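Local coordinates for LacI family transcription regulator (Bifidobacterium animalis subsp. lactis, PDB 4O5A), which probably regulates transcription by binding operator DNA in response to a small-molecule effector, as LacI family regulators do, at residues T229-P233 with D256-M260; A261-E265 with A293-I297; D286-V291 with L334-A338; S179-I183 with A212-T217. All coordinates share one frame; numbering follows the deposited sequence. Where two conformers were deposited one is given.

Contact 1 (T229-P233 with D256-M260); sequences TDYTP and DNDVM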
# COMPACT_ATOMS: atom_id res chain seq x y z
N THR A 229 -3.21 -19.93 2.62
CA THR A 229 -3.42 -19.25 1.35
C THR A 229 -2.16 -18.52 0.94
O THR A 229 -1.14 -18.59 1.63
CB THR A 229 -4.49 -18.16 1.45
OG1 THR A 229 -3.98 -17.09 2.26
CG2 THR A 229 -5.79 -18.71 2.04
N ASP A 230 -2.23 -17.79 -0.17
CA ASP A 230 -1.10 -17.00 -0.62
C ASP A 230 -1.35 -15.50 -0.54
O ASP A 230 -0.71 -14.73 -1.27
CB ASP A 230 -0.71 -17.37 -2.06
CG ASP A 230 -1.80 -17.03 -3.06
OD1 ASP A 230 -2.84 -16.47 -2.64
OD2 ASP A 230 -1.62 -17.29 -4.26
N TYR A 231 -2.32 -15.10 0.29
CA TYR A 231 -2.63 -13.68 0.57
C TYR A 231 -3.46 -12.98 -0.50
O TYR A 231 -3.87 -11.84 -0.30
CB TYR A 231 -1.36 -12.86 0.85
CG TYR A 231 -0.77 -13.03 2.24
CD1 TYR A 231 -1.58 -13.03 3.35
CD2 TYR A 231 0.60 -13.17 2.42
CE1 TYR A 231 -1.06 -13.17 4.62
CE2 TYR A 231 1.14 -13.32 3.70
CZ TYR A 231 0.30 -13.32 4.79
OH TYR A 231 0.78 -13.46 6.07
N THR A 232 -3.75 -13.66 -1.61
CA THR A 232 -4.51 -13.03 -2.69
C THR A 232 -6.00 -13.09 -2.39
O THR A 232 -6.45 -13.97 -1.65
CB THR A 232 -4.26 -13.69 -4.05
OG1 THR A 232 -4.78 -15.03 -4.03
CG2 THR A 232 -2.77 -13.73 -4.38
N PRO A 233 -6.79 -12.19 -2.99
CA PRO A 233 -8.24 -12.28 -2.75
C PRO A 233 -8.83 -13.55 -3.35
O PRO A 233 -9.79 -14.08 -2.78
CB PRO A 233 -8.80 -11.04 -3.45
CG PRO A 233 -7.76 -10.67 -4.46
CD PRO A 233 -6.45 -11.00 -3.80
N ASP A 256 -5.76 -13.44 7.82
CA ASP A 256 -4.42 -12.90 8.06
C ASP A 256 -4.14 -11.58 7.33
O ASP A 256 -3.12 -10.94 7.59
CB ASP A 256 -3.34 -13.94 7.72
CG ASP A 256 -2.98 -14.82 8.92
OD1 ASP A 256 -3.80 -14.93 9.85
OD2 ASP A 256 -1.88 -15.42 8.90
N ASN A 257 -5.02 -11.15 6.44
CA ASN A 257 -4.89 -9.79 5.91
C ASN A 257 -6.21 -9.16 5.55
O ASN A 257 -7.24 -9.83 5.50
CB ASN A 257 -3.87 -9.68 4.77
CG ASN A 257 -4.36 -10.31 3.46
OD1 ASN A 257 -5.51 -10.69 3.33
ND2 ASN A 257 -3.46 -10.40 2.49
N ASP A 258 -6.18 -7.86 5.28
CA ASP A 258 -7.40 -7.12 4.98
C ASP A 258 -8.08 -7.52 3.67
O ASP A 258 -9.30 -7.65 3.63
CB ASP A 258 -7.14 -5.60 5.02
CG ASP A 258 -5.98 -5.15 4.13
OD1 ASP A 258 -5.36 -5.96 3.39
OD2 ASP A 258 -5.68 -3.94 4.17
N VAL A 259 -7.30 -7.72 2.61
CA VAL A 259 -7.86 -8.05 1.30
C VAL A 259 -8.62 -9.38 1.33
O VAL A 259 -9.66 -9.54 0.69
CB VAL A 259 -6.78 -8.08 0.19
CG1 VAL A 259 -6.25 -6.70 -0.07
CG2 VAL A 259 -5.66 -9.00 0.57
N MSE A 260 -8.09 -10.35 2.08
CA MSE A 260 -8.81 -11.62 2.16
C MSE A 260 -10.07 -11.53 3.02
O MSE A 260 -11.06 -12.21 2.73
CB MSE A 260 -7.90 -12.76 2.64
CG MSE A 260 -6.76 -13.04 1.66
SE MSE A 260 -5.91 -14.76 1.96
CE MSE A 260 -5.23 -14.46 3.74

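Contact 2 (A261-E265 with A293-I297); sequences ALAGE and AHPPI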
# COMPACT_ATOMS: atom_id res chain seq x y z
N ALA A 261 -10.04 -10.71 4.07
CA ALA A 261 -11.23 -10.49 4.88
C ALA A 261 -12.34 -9.87 4.03
O ALA A 261 -13.50 -10.29 4.08
CB ALA A 261 -10.93 -9.61 6.12
N LEU A 262 -11.97 -8.89 3.21
CA LEU A 262 -12.94 -8.30 2.29
C LEU A 262 -13.45 -9.32 1.27
O LEU A 262 -14.66 -9.41 1.03
CB LEU A 262 -12.32 -7.08 1.57
CG LEU A 262 -13.25 -6.43 0.55
CD1 LEU A 262 -14.45 -5.85 1.27
CD2 LEU A 262 -12.49 -5.32 -0.16
N ALA A 263 -12.54 -10.09 0.67
CA ALA A 263 -12.93 -11.09 -0.32
C ALA A 263 -13.86 -12.13 0.30
O ALA A 263 -14.84 -12.57 -0.32
CB ALA A 263 -11.68 -11.77 -0.90
N GLY A 264 -13.56 -12.50 1.53
CA GLY A 264 -14.39 -13.43 2.30
C GLY A 264 -15.75 -12.87 2.65
O GLY A 264 -16.76 -13.56 2.56
N GLU A 265 -15.78 -11.60 3.03
CA GLU A 265 -17.08 -10.95 3.29
C GLU A 265 -17.94 -10.93 2.02
O GLU A 265 -19.14 -11.17 2.07
CB GLU A 265 -16.85 -9.53 3.80
CG GLU A 265 -18.10 -8.80 4.25
CD GLU A 265 -17.78 -7.36 4.61
OE1 GLU A 265 -17.37 -6.61 3.71
OE2 GLU A 265 -17.93 -6.98 5.80
N ALA A 293 -15.69 -1.19 3.89
CA ALA A 293 -16.35 -2.46 3.54
C ALA A 293 -17.83 -2.48 3.92
O ALA A 293 -18.33 -1.55 4.56
CB ALA A 293 -15.63 -3.62 4.22
N HIS A 294 -18.52 -3.56 3.54
CA HIS A 294 -19.97 -3.67 3.74
C HIS A 294 -20.35 -4.98 4.44
O HIS A 294 -20.58 -5.99 3.77
CB HIS A 294 -20.67 -3.60 2.38
CG HIS A 294 -22.16 -3.70 2.47
ND1 HIS A 294 -22.91 -2.89 3.29
CD2 HIS A 294 -23.05 -4.49 1.81
CE1 HIS A 294 -24.19 -3.20 3.16
NE2 HIS A 294 -24.30 -4.17 2.26
N PRO A 295 -20.42 -4.99 5.78
CA PRO A 295 -20.22 -3.88 6.71
C PRO A 295 -18.74 -3.66 7.03
O PRO A 295 -17.90 -4.51 6.69
CB PRO A 295 -20.95 -4.37 7.96
CG PRO A 295 -20.74 -5.86 7.93
CD PRO A 295 -20.89 -6.21 6.47
N PRO A 296 -18.43 -2.54 7.66
CA PRO A 296 -17.03 -2.31 8.06
C PRO A 296 -16.48 -3.44 8.93
O PRO A 296 -17.18 -4.03 9.77
CB PRO A 296 -17.10 -0.99 8.83
CG PRO A 296 -18.28 -0.28 8.22
CD PRO A 296 -19.29 -1.38 7.96
N ILE A 297 -15.21 -3.76 8.71
CA ILE A 297 -14.61 -4.98 9.23
C ILE A 297 -13.75 -4.73 10.48
O ILE A 297 -12.83 -3.91 10.48
CB ILE A 297 -13.77 -5.67 8.13
CG1 ILE A 297 -14.67 -6.06 6.93
CG2 ILE A 297 -13.06 -6.91 8.68
CD1 ILE A 297 -13.90 -6.67 5.76

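Contact 3 (D286-V291 with L334-A338); sequences DSFMNV and LIERA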
# COMPACT_ATOMS: atom_id res chain seq x y z
N ASP A 286 -5.00 -3.69 9.80
CA ASP A 286 -6.07 -2.74 9.51
C ASP A 286 -5.68 -1.79 8.39
O ASP A 286 -4.50 -1.56 8.14
CB ASP A 286 -6.44 -1.97 10.78
CG ASP A 286 -7.79 -1.26 10.66
OD1 ASP A 286 -8.64 -1.71 9.85
OD2 ASP A 286 -8.00 -0.26 11.37
N SER A 287 -6.67 -1.25 7.70
CA SER A 287 -6.43 -0.26 6.67
C SER A 287 -7.75 0.39 6.36
O SER A 287 -8.77 -0.05 6.88
CB SER A 287 -5.85 -0.89 5.40
OG SER A 287 -6.84 -1.63 4.72
N PHE A 288 -7.72 1.41 5.52
CA PHE A 288 -8.93 2.11 5.08
C PHE A 288 -9.93 1.16 4.42
O PHE A 288 -11.13 1.43 4.41
CB PHE A 288 -8.57 3.21 4.09
CG PHE A 288 -8.21 4.52 4.74
CD1 PHE A 288 -8.70 4.85 6.00
CD2 PHE A 288 -7.40 5.43 4.08
CE1 PHE A 288 -8.38 6.07 6.59
CE2 PHE A 288 -7.07 6.65 4.66
CZ PHE A 288 -7.56 6.97 5.92
N MSE A 289 -9.43 0.05 3.88
CA MSE A 289 -10.28 -0.93 3.22
C MSE A 289 -11.33 -1.48 4.18
O MSE A 289 -12.48 -1.69 3.81
CB MSE A 289 -9.39 -2.06 2.71
CG MSE A 289 -10.05 -3.08 1.86
SE MSE A 289 -8.75 -4.50 1.53
CE MSE A 289 -7.18 -3.43 1.12
N ASN A 290 -10.91 -1.73 5.41
CA ASN A 290 -11.82 -2.25 6.43
C ASN A 290 -12.92 -1.26 6.80
O ASN A 290 -14.04 -1.67 7.13
CB ASN A 290 -11.04 -2.69 7.68
CG ASN A 290 -10.25 -3.96 7.43
OD1 ASN A 290 -10.64 -4.81 6.61
ND2 ASN A 290 -9.12 -4.09 8.12
N VAL A 291 -12.61 0.03 6.74
CA VAL A 291 -13.56 1.08 7.07
C VAL A 291 -14.60 1.21 5.96
O VAL A 291 -15.75 1.57 6.20
CB VAL A 291 -12.82 2.41 7.28
CG1 VAL A 291 -13.78 3.57 7.45
CG2 VAL A 291 -11.91 2.29 8.53
N LEU A 334 -7.55 -3.80 19.15
CA LEU A 334 -8.63 -4.41 18.37
C LEU A 334 -9.66 -3.33 18.15
O LEU A 334 -10.28 -2.84 19.11
CB LEU A 334 -9.27 -5.58 19.12
CG LEU A 334 -10.39 -6.29 18.36
CD1 LEU A 334 -9.86 -6.91 17.07
CD2 LEU A 334 -11.04 -7.35 19.24
N ILE A 335 -9.83 -2.91 16.90
CA ILE A 335 -10.83 -1.91 16.57
C ILE A 335 -12.13 -2.61 16.20
O ILE A 335 -12.24 -3.22 15.14
CB ILE A 335 -10.37 -1.04 15.40
CG1 ILE A 335 -9.03 -0.39 15.75
CG2 ILE A 335 -11.43 0.01 15.08
CD1 ILE A 335 -8.43 0.41 14.63
N GLU A 336 -13.11 -2.50 17.09
CA GLU A 336 -14.39 -3.19 16.90
C GLU A 336 -15.27 -2.44 15.92
O GLU A 336 -15.57 -1.25 16.09
CB GLU A 336 -15.12 -3.34 18.24
CG GLU A 336 -14.43 -4.27 19.21
CD GLU A 336 -15.12 -4.30 20.57
OE1 GLU A 336 -16.37 -4.42 20.61
OE2 GLU A 336 -14.42 -4.19 21.59
N ARG A 337 -15.69 -3.15 14.88
CA ARG A 337 -16.56 -2.58 13.86
C ARG A 337 -17.78 -3.48 13.69
O ARG A 337 -18.04 -4.38 14.49
CB ARG A 337 -15.79 -2.37 12.53
CG ARG A 337 -14.56 -1.46 12.68
CD ARG A 337 -14.09 -0.85 11.36
NE ARG A 337 -12.94 0.05 11.54
CZ ARG A 337 -11.67 -0.28 11.33
NH1 ARG A 337 -11.35 -1.51 10.94
NH2 ARG A 337 -10.70 0.63 11.53
N ALA A 338 -18.54 -3.24 12.63
CA ALA A 338 -19.83 -3.89 12.47
C ALA A 338 -19.77 -5.37 12.12
O ALA A 338 -20.77 -6.07 12.26
CB ALA A 338 -20.66 -3.13 11.44

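Contact 4 (S179-I183 with A212-T217); sequences SGTMI and AFSEIT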
# COMPACT_ATOMS: atom_id res chain seq x y z
N SER A 179 -3.48 -12.78 19.29
CA SER A 179 -4.34 -13.94 19.07
C SER A 179 -5.37 -14.05 20.20
O SER A 179 -6.56 -14.24 19.94
CB SER A 179 -3.53 -15.24 19.02
OG SER A 179 -2.61 -15.23 17.94
N GLY A 180 -4.90 -13.90 21.43
CA GLY A 180 -5.77 -13.92 22.59
C GLY A 180 -6.83 -12.84 22.57
O GLY A 180 -7.99 -13.08 22.88
N THR A 181 -6.43 -11.63 22.18
CA THR A 181 -7.36 -10.52 22.15
C THR A 181 -8.50 -10.80 21.16
O THR A 181 -9.67 -10.54 21.47
CB THR A 181 -6.65 -9.20 21.79
OG1 THR A 181 -5.69 -8.89 22.81
CG2 THR A 181 -7.66 -8.07 21.71
N MSE A 182 -8.16 -11.33 19.99
CA MSE A 182 -9.16 -11.63 18.97
C MSE A 182 -10.06 -12.77 19.40
O MSE A 182 -11.29 -12.71 19.25
CB MSE A 182 -8.48 -11.95 17.65
CG MSE A 182 -7.91 -10.73 16.97
SE MSE A 182 -7.16 -11.21 15.25
CE MSE A 182 -5.56 -12.06 15.86
N ILE A 183 -9.47 -13.82 19.94
CA ILE A 183 -10.26 -14.98 20.33
C ILE A 183 -11.17 -14.65 21.50
O ILE A 183 -12.32 -15.09 21.54
CB ILE A 183 -9.35 -16.19 20.65
CG1 ILE A 183 -8.57 -16.59 19.40
CG2 ILE A 183 -10.17 -17.37 21.18
CD1 ILE A 183 -7.39 -17.48 19.71
N ALA A 212 -0.57 -20.41 19.40
CA ALA A 212 -1.43 -19.55 20.21
C ALA A 212 -2.91 -19.84 19.96
O ALA A 212 -3.68 -19.99 20.91
CB ALA A 212 -1.11 -18.08 19.97
N PHE A 213 -3.31 -19.91 18.70
CA PHE A 213 -4.70 -20.21 18.38
C PHE A 213 -5.14 -21.59 18.89
O PHE A 213 -6.22 -21.73 19.45
CB PHE A 213 -4.98 -20.06 16.88
CG PHE A 213 -5.54 -18.72 16.52
CD1 PHE A 213 -4.72 -17.61 16.46
CD2 PHE A 213 -6.90 -18.55 16.30
CE1 PHE A 213 -5.23 -16.35 16.16
CE2 PHE A 213 -7.42 -17.30 16.00
CZ PHE A 213 -6.58 -16.20 15.93
N SER A 214 -4.29 -22.59 18.70
CA SER A 214 -4.62 -23.92 19.17
C SER A 214 -4.76 -23.96 20.69
O SER A 214 -5.71 -24.55 21.20
CB SER A 214 -3.57 -24.94 18.71
OG SER A 214 -3.57 -25.03 17.29
N GLU A 215 -3.84 -23.34 21.41
CA GLU A 215 -3.89 -23.42 22.87
C GLU A 215 -5.11 -22.70 23.44
O GLU A 215 -5.82 -23.23 24.30
CB GLU A 215 -2.63 -22.84 23.51
CG GLU A 215 -2.72 -22.77 25.03
CD GLU A 215 -1.57 -22.03 25.66
OE1 GLU A 215 -1.68 -20.79 25.81
OE2 GLU A 215 -0.57 -22.68 26.02
N ILE A 216 -5.33 -21.47 22.98
CA ILE A 216 -6.40 -20.65 23.52
C ILE A 216 -7.77 -21.23 23.18
O ILE A 216 -8.62 -21.36 24.06
CB ILE A 216 -6.31 -19.21 23.03
CG1 ILE A 216 -5.01 -18.58 23.54
CG2 ILE A 216 -7.50 -18.39 23.49
CD1 ILE A 216 -4.69 -17.26 22.88
N THR A 217 -7.97 -21.60 21.92
CA THR A 217 -9.25 -22.20 21.53
C THR A 217 -9.55 -23.49 22.28
O THR A 217 -10.67 -23.68 22.78
CB THR A 217 -9.39 -22.40 19.98
OG1 THR A 217 -8.34 -23.25 19.50
CG2 THR A 217 -9.34 -21.06 19.24

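Contact 1 (T229-P233 with D256-M260)
Asn257, at the turn from strand 252-255 into helix 258-271, reaches Tyr231 in the Rossmann-like fold of a periplasmic binding protein-type domain. Its amide works at both ends. OD1 caps the helix by accepting from Met260 N at 2.9 Å. ND2 donates to Tyr231 O at 3.2 Å. This second bond is nearly straight (168° at the hydrogen) and lies in the carbonyl plane, on a lone pair. CG of Asn257 stands between its own backbone N and carbonyl carbon (chi1 72°), which brings OD1 back to the helix start. With an alanine here, Met260 N would probably lose its cap and Tyr231 O its mate across the contact.

The Tyr231 side chain passes obliquely across the same amide. Its CB lies 3.6 Å from Asn257 ND2. CG follows at a similar distance, and Tyr231 CD1 comes to 3.3 Å from Asn257 ND2. Ring and amide planes are 32° apart. Further out, Tyr231 CE1 meets Asp256 CB at 3.9 Å, with the CB at the ring edge. The side chain also touches Pro200, Leu203 and His205. Asp256 sends its carboxylate to Arg196 in a salt bridge.

Thr232 is itself the N-cap of helix 233-245. Phe288 of the second subunit packs on Thr232, Pro233 and Val259. Met260, a selenomethionine, places SE 3.0 Å from Thr229 OG1, a notably close approach. That oxygen is also hydrogen-bonded to Ala198 O and accepts from Tyr231 N, making an ST turn.

Contact 2 (A261-E265 with A293-I297)
Glu265 projects its carboxylate from helix 258-271 into the backbone of the loop 293-297. OE1 of Glu265 accepts from His294 N at 3.3 Å. The bond is bent, 136° at the hydrogen, and the N-H comes from above the carboxylate plane. The other oxygen, Glu265 OE2, lies 2.6 Å from Pro295 O. The same OE2 is 3.1 Å from Pro295 CD. Ala293 CB comes to 3.5 Å from Glu265 OE1, and Ile297 CG1 approaches OE2, so carbon atoms also line the buried carboxylate.

An extended chain delivers the acid group: CG is anti to the backbone N (chi1 -174°), and the next torsion is also near 180°. On the loop side, the peptide bond before Pro295 is cis. This cis bond probably helps to turn the chain so that the His294 N-H and the Pro295 carbonyl both face the glutamate.

Around this polar centre lies an apolar layer. Leu262 CD1 packs against Ala293 CB at 3.9 Å. Ile297 points its CD1 at the helix backbone, 3.9 Å from Leu262 N, and also touches Ala261 CB.

Packed on helix 258-271, the loop links helix 288-292 to strand 298-301 of the periplasmic binding protein-like domain. Strand 280-284 packs against the same helix, with Ile281 on Ala261 and Glu265, while Met289 of helix 288-292 meets Leu262 and Ala292 of the second subunit packs on Leu262 and Ala263.

Contact 3 (D286-V291 with L334-A338)
Asp286 opens the segment 286-291 and is gripped end-on by Arg337 in a two-bond salt bridge. Each carboxylate oxygen takes one guanidinium nitrogen. Arg337 NH2 donates to Asp286 OD2 at 2.8 Å, nearly straight (169°) and on the syn lone pair. Arg337 NH1 donates to Asp286 OD1 at 2.9 Å, but from well out of the carboxylate plane, since the two flat groups are turned 34° apart. Ile335 CD1 also rests on Asp286 OD2, at 3.4 Å.

Ser287 is the N-cap of the short helix, with OG accepting from Met289 N. Asn290 then reaches back: its ND2 donates to Asp286 OD1 at 3.0 Å on the anti lone pair. OD1 therefore holds two donors, which should fix the rotation of the carboxylate. CB of Asn290 lies 3.5 Å from Arg337 NH1.

Val291 completes the walk. Its CG2 sits over one face of the Arg337 guanidinium, toward the rim, and Ile335 CG2 over the opposite face, so the flat group lies between two aliphatic side chains. The arginine chain is extended from CG to NE, which carries it across to the acid.

Arg90, from the other lobe, bonds to Asp286 O. Phe288 N binds a glycerol. This molecule, probably from the crystallisation liquor, lies near Asp286 and may mark a pocket. A loop after a parallel strand, facing the cleft between two lobes, is characteristic of the periplasmic binding protein-like fold.

Contact 4 (S179-I183 with A212-T217)
The short segments 179-183 and 212-217, of helices 175-188 and 206-219, cross at -45°, their axes 9.8 Å apart at closest approach. Phe213 and Ile183 form the centre. Ile183 CD1 sits over one face of the Phe213 ring, 3.7 Å from its centroid and 16° off the normal, a CH-pi contact. The methyl lies toward the rim, and Ile183 CG1 continues beside Phe213 CE2. At the ring edge Met182 CE approaches Phe213 CZ. Ser179 OG lies 3.4 Å from Phe213 CE1 and is hydrogen-bonded to Asp175 O.

A second row of contacts runs past Gly180. Having no side chain, this residue lets Ile216 CD1 come within 3.5 Å of Gly180 CA. Ile216 CG2 meets Ile183 CG2 at 3.7 Å. Thr217 OG1 stands between its backbone N and carbonyl carbon (chi1 59°), which turns it back along its own helix to bond Phe213 O at 2.6 Å and leaves CG2 to face Ile183 CD1. That carbonyl also accepts from Thr217 N, on the opposite face of its plane.

Arg196 makes a cation-pi contact with the Phe213 ring. An alanine in place of Phe213 would probably open a gap under Ile183 CD1 and leave Arg196 without its pi partner.

Both helices lie against strands 252-255 and 280-284. Helix 206-219 links the parallel strands 193-197 and 223-224 in a beta-alpha-beta crossover, the repeating element of a Rossmann-like layered domain.

Contacts 1, 2 and 3 gather round one part of the domain. Contacts 2 and 3 lie closest, their centres about 9 Å apart, and their segments alternate along the chain. Ile297 O receives Arg337 NH1 at 2.8 Å, and Ile297 N bonds to Asn290 O. Contacts 1 and 2 share helix 258-271. Contact 1 joins contact 3 through Asp258 OD2 and Ser287 OG, 2.6 Å apart. All three touch the second subunit. Contact 4 does not, and its centre is about 20 Å from those of contacts 1 and 3. Leu334 of contact 3 packs on Thr181 and Met182 of contact 4. The glycerol, probably from the crystallisation liquor, lies beside contact 3, about 5 Å from the Asp286 side chain.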